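Local structure of PA0821 (Pseudomonas aeruginosa, 7DRG) at residues D335-I338 against P339-C342. The protein is probably a type VI secretion immunity protein (antitoxin) that protects the bacterium from a putative VRR-NUC nuclease effector. Sequence-based numbering, arbitrary orientation.
Sequences DSEI and PRWC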
loop_
_atom_site.group_PDB
_atom_site.type_symbol
_atom_site.label_atom_id
_atom_site.label_comp_id
_atom_site.label_asym_id
_atom_site.label_seq_id
_atom_site.Cartn_x
_atom_site.Cartn_y
_atom_site.Cartn_z
ATOM N N ASP B 335 9.521 12.998 21.818
ATOM C CA ASP B 335 10.210 14.246 22.149
ATOM C C ASP B 335 11.723 14.097 22.062
ATOM O O ASP B 335 12.422 15.007 21.601
ATOM C CB ASP B 335 9.824 14.713 23.555
ATOM C CG ASP B 335 8.379 15.142 23.658
ATOM O OD1 ASP B 335 7.582 14.781 22.768
ATOM O OD2 ASP B 335 8.040 15.850 24.632
ATOM N N SER B 336 12.247 12.955 22.510
ATOM C CA SER B 336 13.689 12.755 22.563
ATOM C C SER B 336 14.328 12.704 21.182
ATOM O O SER B 336 15.541 12.904 21.068
ATOM C CB SER B 336 14.005 11.471 23.332
ATOM O OG SER B 336 13.337 10.361 22.761
ATOM N N GLU B 337 13.547 12.463 20.129
ATOM C CA GLU B 337 14.090 12.345 18.782
ATOM C C GLU B 337 14.094 13.666 18.025
ATOM O O GLU B 337 14.589 13.711 16.895
ATOM C CB GLU B 337 13.309 11.295 17.983
ATOM C CG GLU B 337 13.496 9.874 18.502
ATOM C CD GLU B 337 14.963 9.499 18.661
ATOM O OE1 GLU B 337 15.689 9.464 17.643
ATOM O OE2 GLU B 337 15.395 9.255 19.809
ATOM N N ILE B 338 13.569 14.734 18.620
ATOM C CA ILE B 338 13.482 16.011 17.910
ATOM C C ILE B 338 14.856 16.544 17.510
ATOM O O ILE B 338 15.021 16.941 16.345
ATOM C CB ILE B 338 12.658 17.015 18.730
ATOM C CG1 ILE B 338 11.184 16.593 18.737
ATOM C CG2 ILE B 338 12.809 18.432 18.179
ATOM C CD1 ILE B 338 10.553 16.572 17.354
ATOM N N PRO B 339 15.874 16.569 18.387
ATOM C CA PRO B 339 17.189 17.051 17.925
ATOM C C PRO B 339 17.717 16.306 16.711
ATOM O O PRO B 339 18.319 16.930 15.829
ATOM C CB PRO B 339 18.081 16.851 19.160
ATOM C CG PRO B 339 17.138 17.031 20.304
ATOM C CD PRO B 339 15.881 16.322 19.841
ATOM N N ARG B 340 17.488 14.992 16.627
ATOM C CA ARG B 340 17.930 14.250 15.449
ATOM C C ARG B 340 17.189 14.720 14.200
ATOM O O ARG B 340 17.777 14.803 13.114
ATOM C CB ARG B 340 17.738 12.748 15.652
ATOM C CG ARG B 340 18.170 11.929 14.443
ATOM C CD ARG B 340 18.066 10.424 14.666
ATOM N NE ARG B 340 16.689 9.967 14.846
ATOM C CZ ARG B 340 15.791 9.875 13.869
ATOM N NH1 ARG B 340 16.110 10.222 12.629
ATOM N NH2 ARG B 340 14.566 9.443 14.135
ATOM N N TRP B 341 15.901 15.044 14.339
ATOM C CA TRP B 341 15.144 15.564 13.201
ATOM C C TRP B 341 15.608 16.967 12.823
ATOM O O TRP B 341 15.626 17.318 11.636
ATOM C CB TRP B 341 13.643 15.545 13.511
ATOM C CG TRP B 341 13.042 14.171 13.402
ATOM C CD1 TRP B 341 12.770 13.306 14.424
ATOM C CD2 TRP B 341 12.653 13.502 12.196
ATOM N NE1 TRP B 341 12.231 12.139 13.928
ATOM C CE2 TRP B 341 12.148 12.237 12.562
ATOM C CE3 TRP B 341 12.680 13.851 10.842
ATOM C CZ2 TRP B 341 11.675 11.324 11.627
ATOM C CZ3 TRP B 341 12.209 12.944 9.912
ATOM C CH2 TRP B 341 11.713 11.692 10.309
ATOM N N CYS B 342 15.990 17.782 13.815
ATOM C CA CYS B 342 16.590 19.084 13.529
ATOM C C CYS B 342 17.884 18.936 12.740
ATOM O O CYS B 342 18.168 19.740 11.844
ATOM C CB CYS B 342 16.868 19.842 14.829
ATOM S SG CYS B 342 15.425 20.119 15.880
HETATM O O HOH W 1 17.380 13.099 19.186
#
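Cys342 N donates to Ile338 O over 2.8 Å, the shorter of two i to i+4 backbone bonds here, with an N-H...O angle of 160°. One residue back, Trp341 N gives its hydrogen to Glu337 O over 3.2 Å, and the indole CD1, a close C-H neighbour, comes within 3.1 Å of Glu337 O with the edge of the ring turned to it.

The side chains of Glu337 and Arg340, one turn apart, add a salt bridge in which Arg340 NE meets Glu337 OE1 at 3.0 Å; the N-H...O angle of 171° makes the bond almost straight. OE1 lies in the guanidinium plane, and the carboxylate is turned 31° from that plane. A long, flexible chain ending in a planar cation suits both carboxylate and ring: bent at chi3, it brings NE to OE1 while CZ lies 4.2 Å above one face of the Trp341 indole, toward its rim. An acidic Glu337 suits the helix start, where its charge is probably favourable with the helix dipole.

Pro339 has no N-H to give, a small loss in the first turn of a helix, and its CD packs tightly on Ile338 CB at 3.5 Å. A water donates to Ser336 O and accepts from Arg340 N, linking this i to i+4 pair. Branched Ile338 rests CG2 against Cys342 SG, whereas the large flat indole of Trp341 fills the buried side, packing against Ala288 and Val291 of helix 288-297. The whole is a 3-10 turn, 335-337, running into the proline-containing first turn of surface helix 338-348, with an i to i+3 salt bridge alongside.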